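PDB 3CG7: 3'-5' exonuclease crn-4 from Caenorhabditis elegans, which degrades RNA and DNA from their 3' ends as a metal-dependent exonuclease and takes part in the breakdown of DNA during apoptosis. Local coordinates for residues A[62-67]-A[96-101]; A[209-214]-A[257-262]; A[215-220]-A[253-258]. One frame throughout, in Å; residues are numbered along the deposited sequence.

Interaction 1: A[62-67]-A[96-101]; sequences FNKYVK and DVVYEQ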
ATOM      1  N   PHE A  62     -26.908   3.305   5.335  1.00 46.73           N
ATOM      2  CA  PHE A  62     -26.057   3.346   4.162  1.00 45.62           C
ATOM      3  C   PHE A  62     -24.832   2.526   4.519  1.00 45.04           C
ATOM      4  O   PHE A  62     -24.285   2.684   5.607  1.00 45.09           O
ATOM      5  CB  PHE A  62     -25.686   4.796   3.854  1.00 45.70           C
ATOM      6  CG  PHE A  62     -24.825   4.968   2.631  1.00 45.89           C
ATOM      7  CD1 PHE A  62     -25.401   5.093   1.371  1.00 45.39           C
ATOM      8  CD2 PHE A  62     -23.435   5.027   2.744  1.00 45.53           C
ATOM      9  CE1 PHE A  62     -24.604   5.261   0.239  1.00 45.84           C
ATOM     10  CE2 PHE A  62     -22.631   5.196   1.613  1.00 46.25           C
ATOM     11  CZ  PHE A  62     -23.218   5.314   0.360  1.00 45.63           C
ATOM     12  N   ASN A  63     -24.414   1.633   3.630  1.00 44.19           N
ATOM     13  CA  ASN A  63     -23.277   0.760   3.918  1.00 43.67           C
ATOM     14  C   ASN A  63     -22.540   0.348   2.663  1.00 43.51           C
ATOM     15  O   ASN A  63     -22.990  -0.541   1.942  1.00 43.27           O
ATOM     16  CB  ASN A  63     -23.718  -0.492   4.689  1.00 43.47           C
ATOM     17  CG  ASN A  63     -22.545  -1.268   5.268  1.00 43.06           C
ATOM     18  OD1 ASN A  63     -21.394  -0.835   5.198  1.00 43.99           O
ATOM     19  ND2 ASN A  63     -22.833  -2.414   5.849  1.00 41.95           N
ATOM     20  N   LYS A  64     -21.401   0.984   2.409  1.00 43.18           N
ATOM     21  CA  LYS A  64     -20.667   0.697   1.189  1.00 43.30           C
ATOM     22  C   LYS A  64     -19.171   0.558   1.380  1.00 42.89           C
ATOM     23  O   LYS A  64     -18.545   1.307   2.134  1.00 43.08           O
ATOM     24  CB  LYS A  64     -20.992   1.722   0.094  1.00 43.59           C
ATOM     25  CG  LYS A  64     -22.448   1.656  -0.350  1.00 44.64           C
ATOM     26  CD  LYS A  64     -22.634   2.004  -1.809  1.00 47.32           C
ATOM     27  CE  LYS A  64     -24.126   1.980  -2.189  1.00 48.02           C
ATOM     28  NZ  LYS A  64     -24.678   0.603  -2.158  1.00 47.06           N
ATOM     29  N   TYR A  65     -18.617  -0.437   0.699  1.00 42.25           N
ATOM     30  CA  TYR A  65     -17.181  -0.578   0.558  1.00 41.46           C
ATOM     31  C   TYR A  65     -16.699   0.451  -0.451  1.00 41.04           C
ATOM     32  O   TYR A  65     -17.462   0.877  -1.329  1.00 40.22           O
ATOM     33  CB  TYR A  65     -16.841  -1.979   0.072  1.00 41.41           C
ATOM     34  CG  TYR A  65     -17.078  -3.057   1.100  1.00 41.40           C
ATOM     35  CD1 TYR A  65     -16.343  -3.088   2.293  1.00 41.21           C
ATOM     36  CD2 TYR A  65     -18.029  -4.057   0.881  1.00 40.84           C
ATOM     37  CE1 TYR A  65     -16.548  -4.083   3.242  1.00 40.38           C
ATOM     38  CE2 TYR A  65     -18.242  -5.059   1.823  1.00 40.71           C
ATOM     39  CZ  TYR A  65     -17.501  -5.062   2.998  1.00 40.82           C
ATOM     40  OH  TYR A  65     -17.703  -6.051   3.926  1.00 41.35           O
ATOM     41  N   VAL A  66     -15.441   0.865  -0.306  1.00 40.86           N
ATOM     42  CA  VAL A  66     -14.840   1.846  -1.207  1.00 41.12           C
ATOM     43  C   VAL A  66     -13.470   1.346  -1.684  1.00 41.54           C
ATOM     44  O   VAL A  66     -12.688   0.793  -0.896  1.00 41.32           O
ATOM     45  CB  VAL A  66     -14.705   3.255  -0.539  1.00 41.37           C
ATOM     46  CG1 VAL A  66     -14.164   4.288  -1.532  1.00 40.58           C
ATOM     47  CG2 VAL A  66     -16.028   3.730   0.044  1.00 40.22           C
ATOM     48  N   LYS A  67     -13.201   1.525  -2.981  1.00 42.15           N
ATOM     49  CA  LYS A  67     -11.930   1.119  -3.588  1.00 42.48           C
ATOM     50  C   LYS A  67     -10.954   2.279  -3.538  1.00 42.27           C
ATOM     51  O   LYS A  67     -11.209   3.322  -4.131  1.00 42.65           O
ATOM     52  CB  LYS A  67     -12.132   0.685  -5.045  1.00 43.00           C
ATOM     53  CG  LYS A  67     -10.947  -0.079  -5.653  1.00 44.34           C
ATOM     54  CD  LYS A  67     -10.740   0.232  -7.140  1.00 47.21           C
ATOM     55  CE  LYS A  67     -11.493  -0.703  -8.065  1.00 48.47           C
ATOM     56  NZ  LYS A  67     -11.029  -2.111  -7.881  1.00 51.33           N
ATOM     57  N   ASP A  96     -15.282   8.990  -5.026  1.00 48.08           N
ATOM     58  CA  ASP A  96     -16.126   9.963  -5.730  1.00 48.34           C
ATOM     59  C   ASP A  96     -17.494   9.390  -6.128  1.00 48.36           C
ATOM     60  O   ASP A  96     -18.498  10.101  -6.075  1.00 48.47           O
ATOM     61  CB  ASP A  96     -15.402  10.599  -6.931  1.00 48.49           C
ATOM     62  CG  ASP A  96     -14.999   9.587  -8.014  1.00 50.15           C
ATOM     63  OD1 ASP A  96     -15.122   9.941  -9.204  1.00 52.92           O
ATOM     64  OD2 ASP A  96     -14.544   8.459  -7.706  1.00 51.02           O
ATOM     65  N   VAL A  97     -17.528   8.108  -6.492  1.00 48.26           N
ATOM     66  CA  VAL A  97     -18.772   7.441  -6.884  1.00 48.46           C
ATOM     67  C   VAL A  97     -19.610   7.119  -5.644  1.00 48.56           C
ATOM     68  O   VAL A  97     -20.797   7.465  -5.579  1.00 48.44           O
ATOM     69  CB  VAL A  97     -18.516   6.155  -7.753  1.00 48.52           C
ATOM     70  CG1 VAL A  97     -19.821   5.436  -8.081  1.00 47.92           C
ATOM     71  CG2 VAL A  97     -17.795   6.516  -9.047  1.00 48.29           C
ATOM     72  N   VAL A  98     -18.975   6.478  -4.662  1.00 48.53           N
ATOM     73  CA  VAL A  98     -19.625   6.134  -3.400  1.00 48.76           C
ATOM     74  C   VAL A  98     -20.150   7.373  -2.667  1.00 49.12           C
ATOM     75  O   VAL A  98     -21.235   7.329  -2.078  1.00 49.00           O
ATOM     76  CB  VAL A  98     -18.699   5.306  -2.481  1.00 48.74           C
ATOM     77  CG1 VAL A  98     -19.376   5.015  -1.149  1.00 48.03           C
ATOM     78  CG2 VAL A  98     -18.299   3.998  -3.167  1.00 48.34           C
ATOM     79  N   TYR A  99     -19.397   8.474  -2.727  1.00 49.47           N
ATOM     80  CA  TYR A  99     -19.805   9.712  -2.068  1.00 50.10           C
ATOM     81  C   TYR A  99     -21.016  10.329  -2.749  1.00 50.72           C
ATOM     82  O   TYR A  99     -21.880  10.916  -2.095  1.00 50.87           O
ATOM     83  CB  TYR A  99     -18.668  10.734  -1.995  1.00 49.88           C
ATOM     84  CG  TYR A  99     -19.097  12.019  -1.319  1.00 49.75           C
ATOM     85  CD1 TYR A  99     -19.327  12.063   0.063  1.00 49.23           C
ATOM     86  CD2 TYR A  99     -19.308  13.180  -2.056  1.00 49.22           C
ATOM     87  CE1 TYR A  99     -19.748  13.232   0.688  1.00 48.59           C
ATOM     88  CE2 TYR A  99     -19.721  14.359  -1.434  1.00 49.31           C
ATOM     89  CZ  TYR A  99     -19.941  14.374  -0.064  1.00 49.05           C
ATOM     90  OH  TYR A  99     -20.344  15.539   0.552  1.00 49.45           O
ATOM     91  N   GLU A 100     -21.060  10.192  -4.070  1.00 51.41           N
ATOM     92  CA  GLU A 100     -22.180  10.650  -4.873  1.00 51.82           C
ATOM     93  C   GLU A 100     -23.435   9.833  -4.536  1.00 51.71           C
ATOM     94  O   GLU A 100     -24.531  10.378  -4.437  1.00 51.76           O
ATOM     95  CB  GLU A 100     -21.794  10.587  -6.361  1.00 52.08           C
ATOM     96  CG  GLU A 100     -22.934  10.574  -7.372  1.00 53.96           C
ATOM     97  CD  GLU A 100     -23.780  11.833  -7.355  1.00 57.32           C
ATOM     98  OE1 GLU A 100     -23.340  12.863  -6.783  1.00 58.12           O
ATOM     99  OE2 GLU A 100     -24.898  11.785  -7.921  1.00 59.45           O
ATOM    100  N   GLN A 101     -23.258   8.534  -4.321  1.00 51.87           N
ATOM    101  CA  GLN A 101     -24.352   7.668  -3.878  1.00 52.12           C
ATOM    102  C   GLN A 101     -24.876   8.063  -2.496  1.00 52.02           C
ATOM    103  O   GLN A 101     -26.068   7.946  -2.217  1.00 52.01           O
ATOM    104  CB  GLN A 101     -23.904   6.211  -3.861  1.00 52.08           C
ATOM    105  CG  GLN A 101     -23.679   5.623  -5.236  1.00 53.19           C
ATOM    106  CD  GLN A 101     -23.098   4.226  -5.173  1.00 55.46           C
ATOM    107  OE1 GLN A 101     -22.082   3.984  -4.510  1.00 55.39           O
ATOM    108  NE2 GLN A 101     -23.745   3.292  -5.861  1.00 56.16           N
TER
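Gln101 OE1 is held against the aliphatic part of Lys64, 3.4 Å from Lys64 CD and close to Lys64 CE, so within this contact the amide oxygen meets methylenes. The ammonium does not turn this into a bond: Lys64 NZ stays 4.9 Å from Gln101 OE1, and no hydrogen bond joins the two segments. The two long side chains cross at about a right angle, Gln101 extended beyond CG and Lys64 bent at CB-CG (chi2 -148°) and again at its end.

Beside this polar pair, Val98 carries most of the packing. Its CG1 branch meets Val66 CG2 at 3.8 Å and Lys64 CB at 3.9 Å, while the CG2 branch lies 3.7 Å from the carbonyl oxygen Tyr65 O. The contact lays helix 95-109 on strand 55-67, on one face of the central mixed sheet of an RNase H-like exonuclease. The axes of 62-67 and 96-101 run nearly antiparallel, 155° apart and 8.7 Å from each other at their closest. One helical turn separates Val98 from Gln101, which brings both onto the strand. Tyr65 leaves from the other side of the strand, and its side chain is about 8 Å from that of the magnesium ligand Glu27.

At the start of the strand segment, Phe62 completes the apolar layer. Its CG lies anti to the backbone N (chi1 -179°), which sends the ring out to the helix, where CZ reaches Val98 O at 3.7 Å and CE1 comes close to Gln101 O. Both carbonyl oxygens stand obliquely to the ring. Phe44 on the adjoining strand 41-50 meets this ring edge-to-face, and Phe102 of the helix also touches Phe62.

Interaction 2: A[209-214]-A[257-262]; sequences GAKVTV and IRAGDF
Phe262 reaches across to Val214 and Thr213, beginning with its CB, 4.1 Å from the carbonyl oxygen Val214 O. The trans first torsion (chi1 179°) swings CG away from its own amide nitrogen, and the ring is carried across to Thr213 and Val214. Val214 CB sits over one ring face, 3.8 Å from the centroid and 10° off the normal, which meets the geometry of a CH-pi contact. Val214 CG1 lies on that same side of the ring plane, a little outward of the CD1-CE1 bond, and the other branch, CG2, lies 4.0 Å from CZ at the far end. From the same side of the plane, but obliquely, Thr213 CG2 meets Phe262 CD2 at 3.9 Å.

Both segments are loops. Residues 209-214 join helix 191-207, ended by a Schellman motif with Gly209 as its C-prime residue, to strand 216-219; residues 257-262 follow strand 253-256. The second loop bends tightly, Asp261 N bonding to Arg258 O at 2.9 Å, and a salt bridge from Arg258 NH2 to Asp261 OD2 spans the same bend. Ala259, within it, turns its methyl toward the first loop, where Lys211 NZ approaches to 3.5 Å. Nearer the strands, Ile257 CG2 rests 3.6 Å from Val214 O. Gln147 of strand 147-150 touches both Val214 and Phe262, while Phe18 packs on Val214 and Pro17 on Thr213.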
ATOM      1  N   GLY A 209     -29.931  11.161  30.771  1.00 46.38           N
ATOM      2  CA  GLY A 209     -29.724  12.571  31.111  1.00 46.46           C
ATOM      3  C   GLY A 209     -28.819  13.420  30.229  1.00 46.80           C
ATOM      4  O   GLY A 209     -28.811  14.647  30.357  1.00 46.69           O
ATOM      5  N   ALA A 210     -28.064  12.787  29.333  1.00 46.99           N
ATOM      6  CA  ALA A 210     -27.100  13.505  28.490  1.00 46.87           C
ATOM      7  C   ALA A 210     -27.725  14.578  27.612  1.00 47.03           C
ATOM      8  O   ALA A 210     -28.819  14.413  27.086  1.00 46.70           O
ATOM      9  CB  ALA A 210     -26.305  12.534  27.635  1.00 46.88           C
ATOM     10  N   LYS A 211     -27.004  15.685  27.472  1.00 47.57           N
ATOM     11  CA  LYS A 211     -27.375  16.758  26.565  1.00 48.16           C
ATOM     12  C   LYS A 211     -26.611  16.551  25.255  1.00 47.68           C
ATOM     13  O   LYS A 211     -25.417  16.837  25.153  1.00 47.93           O
ATOM     14  CB  LYS A 211     -27.091  18.125  27.213  1.00 48.57           C
ATOM     15  CG  LYS A 211     -28.125  18.513  28.287  1.00 51.50           C
ATOM     16  CD  LYS A 211     -27.489  19.014  29.612  1.00 55.73           C
ATOM     17  CE  LYS A 211     -27.229  20.538  29.627  1.00 57.39           C
ATOM     18  NZ  LYS A 211     -26.053  20.950  28.780  1.00 58.59           N
ATOM     19  N   VAL A 212     -27.315  16.017  24.264  1.00 47.30           N
ATOM     20  CA  VAL A 212     -26.720  15.625  22.994  1.00 46.67           C
ATOM     21  C   VAL A 212     -26.925  16.704  21.938  1.00 46.24           C
ATOM     22  O   VAL A 212     -28.034  16.910  21.463  1.00 45.95           O
ATOM     23  CB  VAL A 212     -27.282  14.266  22.512  1.00 46.70           C
ATOM     24  CG1 VAL A 212     -26.826  13.961  21.089  1.00 47.03           C
ATOM     25  CG2 VAL A 212     -26.848  13.150  23.455  1.00 46.37           C
ATOM     26  N   THR A 213     -25.834  17.383  21.588  1.00 45.99           N
ATOM     27  CA  THR A 213     -25.831  18.461  20.596  1.00 45.57           C
ATOM     28  C   THR A 213     -24.499  18.497  19.877  1.00 44.92           C
ATOM     29  O   THR A 213     -23.546  17.842  20.284  1.00 44.86           O
ATOM     30  CB  THR A 213     -25.919  19.836  21.269  1.00 45.64           C
ATOM     31  OG1 THR A 213     -26.243  19.677  22.651  1.00 46.97           O
ATOM     32  CG2 THR A 213     -26.925  20.707  20.570  1.00 45.21           C
ATOM     33  N   VAL A 214     -24.428  19.309  18.831  1.00 44.37           N
ATOM     34  CA  VAL A 214     -23.166  19.635  18.206  1.00 44.02           C
ATOM     35  C   VAL A 214     -22.197  20.193  19.258  1.00 44.03           C
ATOM     36  O   VAL A 214     -22.505  21.164  19.956  1.00 43.86           O
ATOM     37  CB  VAL A 214     -23.364  20.622  17.030  1.00 44.09           C
ATOM     38  CG1 VAL A 214     -22.039  21.274  16.622  1.00 44.17           C
ATOM     39  CG2 VAL A 214     -23.999  19.907  15.842  1.00 43.00           C
ATOM     40  N   ILE A 257     -17.428  23.730  21.237  1.00 51.49           N
ATOM     41  CA  ILE A 257     -18.481  24.645  21.672  1.00 52.18           C
ATOM     42  C   ILE A 257     -19.310  24.027  22.814  1.00 52.55           C
ATOM     43  O   ILE A 257     -19.666  22.843  22.764  1.00 52.47           O
ATOM     44  CB  ILE A 257     -19.372  25.116  20.475  1.00 51.99           C
ATOM     45  CG1 ILE A 257     -20.269  26.287  20.893  1.00 52.37           C
ATOM     46  CG2 ILE A 257     -20.193  23.963  19.898  1.00 52.24           C
ATOM     47  CD1 ILE A 257     -20.777  27.149  19.745  1.00 52.11           C
ATOM     48  N   ARG A 258     -19.578  24.829  23.848  1.00 53.23           N
ATOM     49  CA  ARG A 258     -20.446  24.429  24.969  1.00 53.83           C
ATOM     50  C   ARG A 258     -21.872  24.195  24.503  1.00 53.79           C
ATOM     51  O   ARG A 258     -22.345  24.861  23.590  1.00 53.77           O
ATOM     52  CB  ARG A 258     -20.467  25.503  26.060  1.00 53.99           C
ATOM     53  CG  ARG A 258     -19.379  25.387  27.112  1.00 54.42           C
ATOM     54  CD  ARG A 258     -19.641  26.332  28.290  1.00 54.45           C
ATOM     55  NE  ARG A 258     -19.789  27.727  27.873  1.00 55.89           N
ATOM     56  CZ  ARG A 258     -18.782  28.577  27.673  1.00 56.28           C
ATOM     57  NH1 ARG A 258     -17.523  28.192  27.844  1.00 57.23           N
ATOM     58  NH2 ARG A 258     -19.036  29.822  27.294  1.00 56.61           N
ATOM     59  N   ALA A 259     -22.555  23.262  25.156  1.00 54.28           N
ATOM     60  CA  ALA A 259     -23.925  22.879  24.798  1.00 54.71           C
ATOM     61  C   ALA A 259     -24.875  24.075  24.655  1.00 54.97           C
ATOM     62  O   ALA A 259     -25.583  24.187  23.655  1.00 55.07           O
ATOM     63  CB  ALA A 259     -24.476  21.867  25.806  1.00 54.45           C
ATOM     64  N   GLY A 260     -24.865  24.968  25.644  1.00 55.20           N
ATOM     65  CA  GLY A 260     -25.738  26.140  25.649  1.00 55.59           C
ATOM     66  C   GLY A 260     -25.336  27.258  24.698  1.00 56.10           C
ATOM     67  O   GLY A 260     -26.057  28.254  24.574  1.00 56.20           O
ATOM     68  N   ASP A 261     -24.195  27.106  24.027  1.00 56.24           N
ATOM     69  CA  ASP A 261     -23.715  28.125  23.094  1.00 56.69           C
ATOM     70  C   ASP A 261     -24.040  27.807  21.637  1.00 56.83           C
ATOM     71  O   ASP A 261     -24.014  28.704  20.793  1.00 56.90           O
ATOM     72  CB  ASP A 261     -22.203  28.369  23.257  1.00 56.86           C
ATOM     73  CG  ASP A 261     -21.857  29.124  24.536  1.00 57.44           C
ATOM     74  OD1 ASP A 261     -22.760  29.737  25.149  1.00 58.81           O
ATOM     75  OD2 ASP A 261     -20.672  29.114  24.930  1.00 56.88           O
ATOM     76  N   PHE A 262     -24.346  26.547  21.333  1.00 57.08           N
ATOM     77  CA  PHE A 262     -24.691  26.178  19.960  1.00 57.53           C
ATOM     78  C   PHE A 262     -26.046  26.761  19.531  1.00 58.21           C
ATOM     79  O   PHE A 262     -26.999  26.800  20.316  1.00 58.29           O
ATOM     80  CB  PHE A 262     -24.661  24.656  19.741  1.00 56.99           C
ATOM     81  CG  PHE A 262     -25.047  24.240  18.339  1.00 56.30           C
ATOM     82  CD1 PHE A 262     -24.199  24.496  17.259  1.00 55.75           C
ATOM     83  CD2 PHE A 262     -26.266  23.616  18.094  1.00 55.69           C
ATOM     84  CE1 PHE A 262     -24.560  24.132  15.957  1.00 54.99           C
ATOM     85  CE2 PHE A 262     -26.634  23.248  16.798  1.00 54.92           C
ATOM     86  CZ  PHE A 262     -25.778  23.507  15.728  1.00 54.87           C
TER

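Interaction 3: A[215-220]-A[253-258]; sequences NELLTC and VVTTIR. With ZN (zinc ion), chain C.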
ATOM      1  N   ASN A 215     -21.040  19.549  19.383  1.00 43.78           N
ATOM      2  CA  ASN A 215     -19.996  20.009  20.296  1.00 43.73           C
ATOM      3  C   ASN A 215     -18.683  20.360  19.580  1.00 43.76           C
ATOM      4  O   ASN A 215     -17.785  20.961  20.175  1.00 43.30           O
ATOM      5  CB  ASN A 215     -19.765  18.992  21.428  1.00 43.36           C
ATOM      6  CG  ASN A 215     -19.504  17.585  20.914  1.00 43.13           C
ATOM      7  OD1 ASN A 215     -19.444  17.354  19.709  1.00 42.73           O
ATOM      8  ND2 ASN A 215     -19.349  16.638  21.830  1.00 42.34           N
ATOM      9  N   GLU A 216     -18.576  19.985  18.306  1.00 43.94           N
ATOM     10  CA  GLU A 216     -17.357  20.258  17.547  1.00 44.57           C
ATOM     11  C   GLU A 216     -17.608  20.918  16.192  1.00 44.68           C
ATOM     12  O   GLU A 216     -18.514  20.537  15.446  1.00 44.80           O
ATOM     13  CB  GLU A 216     -16.473  19.004  17.444  1.00 44.20           C
ATOM     14  CG  GLU A 216     -15.662  18.751  18.733  1.00 44.81           C
ATOM     15  CD  GLU A 216     -14.830  17.471  18.723  1.00 45.83           C
ATOM     16  OE1 GLU A 216     -14.598  16.887  17.637  1.00 47.97           O
ATOM     17  OE2 GLU A 216     -14.402  17.039  19.817  1.00 47.38           O
ATOM     18  N   LEU A 217     -16.816  21.943  15.906  1.00 44.93           N
ATOM     19  CA  LEU A 217     -16.937  22.700  14.674  1.00 45.47           C
ATOM     20  C   LEU A 217     -15.588  22.767  13.978  1.00 45.80           C
ATOM     21  O   LEU A 217     -14.543  22.904  14.624  1.00 45.40           O
ATOM     22  CB  LEU A 217     -17.444  24.118  14.959  1.00 45.69           C
ATOM     23  CG  LEU A 217     -18.773  24.276  15.717  1.00 46.28           C
ATOM     24  CD1 LEU A 217     -18.691  25.434  16.696  1.00 47.18           C
ATOM     25  CD2 LEU A 217     -19.965  24.436  14.781  1.00 45.15           C
ATOM     26  N   LEU A 218     -15.619  22.673  12.654  1.00 46.48           N
ATOM     27  CA  LEU A 218     -14.401  22.756  11.867  1.00 47.22           C
ATOM     28  C   LEU A 218     -14.227  24.152  11.325  1.00 48.11           C
ATOM     29  O   LEU A 218     -15.091  24.671  10.613  1.00 48.38           O
ATOM     30  CB  LEU A 218     -14.379  21.714  10.748  1.00 47.03           C
ATOM     31  CG  LEU A 218     -14.419  20.260  11.220  1.00 45.97           C
ATOM     32  CD1 LEU A 218     -14.461  19.331  10.037  1.00 44.79           C
ATOM     33  CD2 LEU A 218     -13.238  19.949  12.118  1.00 45.30           C
ATOM     34  N   THR A 219     -13.101  24.758  11.678  1.00 49.04           N
ATOM     35  CA  THR A 219     -12.849  26.151  11.369  1.00 50.07           C
ATOM     36  C   THR A 219     -11.545  26.296  10.583  1.00 50.66           C
ATOM     37  O   THR A 219     -10.672  25.432  10.649  1.00 50.47           O
ATOM     38  CB  THR A 219     -12.850  26.991  12.668  1.00 50.05           C
ATOM     39  OG1 THR A 219     -13.081  28.363  12.353  1.00 51.85           O
ATOM     40  CG2 THR A 219     -11.541  26.855  13.430  1.00 49.64           C
ATOM     41  N   CYS A 220     -11.421  27.385   9.836  1.00 51.69           N
ATOM     42  CA  CYS A 220     -10.268  27.586   8.960  1.00 53.07           C
ATOM     43  C   CYS A 220      -9.033  28.133   9.679  1.00 53.82           C
ATOM     44  O   CYS A 220      -7.937  28.161   9.105  1.00 54.24           O
ATOM     45  CB  CYS A 220     -10.636  28.517   7.809  1.00 52.81           C
ATOM     46  SG  CYS A 220     -11.175  30.152   8.367  1.00 54.50           S
ATOM     47  N   VAL A 253      -9.609  23.089  11.246  1.00 44.03           N
ATOM     48  CA  VAL A 253      -9.199  22.707  12.585  1.00 44.15           C
ATOM     49  C   VAL A 253     -10.446  22.556  13.475  1.00 44.33           C
ATOM     50  O   VAL A 253     -11.455  23.220  13.253  1.00 43.93           O
ATOM     51  CB  VAL A 253      -8.156  23.747  13.126  1.00 44.36           C
ATOM     52  CG1 VAL A 253      -8.790  24.763  14.080  1.00 43.75           C
ATOM     53  CG2 VAL A 253      -6.989  23.048  13.779  1.00 44.36           C
ATOM     54  N   VAL A 254     -10.374  21.654  14.452  1.00 45.04           N
ATOM     55  CA  VAL A 254     -11.483  21.391  15.373  1.00 45.62           C
ATOM     56  C   VAL A 254     -11.590  22.473  16.431  1.00 46.34           C
ATOM     57  O   VAL A 254     -10.617  22.790  17.115  1.00 46.00           O
ATOM     58  CB  VAL A 254     -11.341  20.024  16.103  1.00 45.51           C
ATOM     59  CG1 VAL A 254     -12.401  19.870  17.205  1.00 45.42           C
ATOM     60  CG2 VAL A 254     -11.454  18.883  15.129  1.00 45.59           C
ATOM     61  N   THR A 255     -12.790  23.023  16.572  1.00 47.49           N
ATOM     62  CA  THR A 255     -13.074  23.945  17.659  1.00 48.59           C
ATOM     63  C   THR A 255     -14.302  23.490  18.470  1.00 49.30           C
ATOM     64  O   THR A 255     -15.341  23.131  17.908  1.00 49.46           O
ATOM     65  CB  THR A 255     -13.160  25.411  17.153  1.00 48.69           C
ATOM     66  OG1 THR A 255     -12.973  26.302  18.254  1.00 48.72           O
ATOM     67  CG2 THR A 255     -14.484  25.703  16.454  1.00 48.45           C
ATOM     68  N   THR A 256     -14.143  23.470  19.790  1.00 49.98           N
ATOM     69  CA  THR A 256     -15.175  23.018  20.722  1.00 50.62           C
ATOM     70  C   THR A 256     -16.176  24.123  21.043  1.00 50.93           C
ATOM     71  O   THR A 256     -15.821  25.298  21.107  1.00 51.15           O
ATOM     72  CB  THR A 256     -14.529  22.490  22.030  1.00 50.64           C
ATOM     73  OG1 THR A 256     -13.778  21.306  21.738  1.00 50.98           O
ATOM     74  CG2 THR A 256     -15.579  22.168  23.097  1.00 51.00           C
ATOM     75  N   ILE A 257     -17.428  23.730  21.237  1.00 51.49           N
ATOM     76  CA  ILE A 257     -18.481  24.645  21.672  1.00 52.18           C
ATOM     77  C   ILE A 257     -19.310  24.027  22.814  1.00 52.55           C
ATOM     78  O   ILE A 257     -19.666  22.843  22.764  1.00 52.47           O
ATOM     79  CB  ILE A 257     -19.372  25.116  20.475  1.00 51.99           C
ATOM     80  CG1 ILE A 257     -20.269  26.287  20.893  1.00 52.37           C
ATOM     81  CG2 ILE A 257     -20.193  23.963  19.898  1.00 52.24           C
ATOM     82  CD1 ILE A 257     -20.777  27.149  19.745  1.00 52.11           C
ATOM     83  N   ARG A 258     -19.578  24.829  23.848  1.00 53.23           N
ATOM     84  CA  ARG A 258     -20.446  24.429  24.969  1.00 53.83           C
ATOM     85  C   ARG A 258     -21.872  24.195  24.503  1.00 53.79           C
ATOM     86  O   ARG A 258     -22.345  24.861  23.590  1.00 53.77           O
ATOM     87  CB  ARG A 258     -20.467  25.503  26.060  1.00 53.99           C
ATOM     88  CG  ARG A 258     -19.379  25.387  27.112  1.00 54.42           C
ATOM     89  CD  ARG A 258     -19.641  26.332  28.290  1.00 54.45           C
ATOM     90  NE  ARG A 258     -19.789  27.727  27.873  1.00 55.89           N
ATOM     91  CZ  ARG A 258     -18.782  28.577  27.673  1.00 56.28           C
ATOM     92  NH1 ARG A 258     -17.523  28.192  27.844  1.00 57.23           N
ATOM     93  NH2 ARG A 258     -19.036  29.822  27.294  1.00 56.61           N
TER
HETATM   94 ZN    ZN C 299     -13.456  30.180   7.663  1.00 58.48          ZN
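Five backbone hydrogen bonds tie 215-220 to 253-258. Leu217 pairs with Thr255 in both directions, Leu217 N to Thr255 O at 2.8 Å and Thr255 N to Leu217 O at 2.6 Å; Thr219 and Val253 form a second hydrogen-bonded pair in the same way. The fifth bond, Ile257 N to Asn215 O at 3.0 Å, is less regular, because its donor stands 41° out of the carbonyl plane. That distortion falls beside a classic beta bulge, in which Asn215 and Glu216 both face Tyr148 of the neighbouring strand.

Weaker CA-H...O contacts fill in at the non-hydrogen-bonded pairs, the shortest being Leu218 CA to Val253 O at 3.3 Å.

Apolar side-chain contacts line both faces of the ribbon. On one, Thr219 CG2 and Val253 CG1 lie side by side 3.5 Å apart, Thr255 CG2 meets Leu217 CB, and Leu217 CD1 reaches Ile257 CG2 at 3.8 Å. On the other, Val254 uses its two branches separately: CG2 meets Leu218 CD2 at 3.7 Å, and CG1 lies against the extended Glu216 chain. Trp127 of helix 124-136 covers Leu218 and Val254.

The polar ends turn to strand 147-150: Glu216 OE1 accepts a hydrogen bond from Asn150 ND2, and Asn215, just before the strand, bonds through OD1 to Asn150 N.

Metal binding begins where strand 216-219 stops. Cys220 SG, placed between its backbone N and carbonyl carbon (chi1 60°), binds zinc at 2.4 Å, and Thr219 touches Cys270, a second ligand. With Cys273 and Cys280 the shell is complete, so this antiparallel edge of the sheet ends in a four-cysteine zinc site.

In the fold
Interactions 1 and 3 both involve the same mixed sheet but lie on opposite sides of the chain's centre, about 26 Å apart between centres. Interaction 1 is helix-on-sheet packing without a cross-segment hydrogen bond, partly buried and with one polar side-chain crossing. Interaction 3 is buried strand pairing, held by the backbone and adjoining the zinc. Interaction 2 continues interaction 3: the loops flanking the same two strands meet there, Ile257 and Arg258 belong to both contacts, and backbone bonding gives way to aromatic and aliphatic packing. Its outer part, by Lys211 and Ala259, is more exposed than its Val214-Phe262 part. Interactions 1 and 2 do not touch, their nearest atoms being about 16 Å apart.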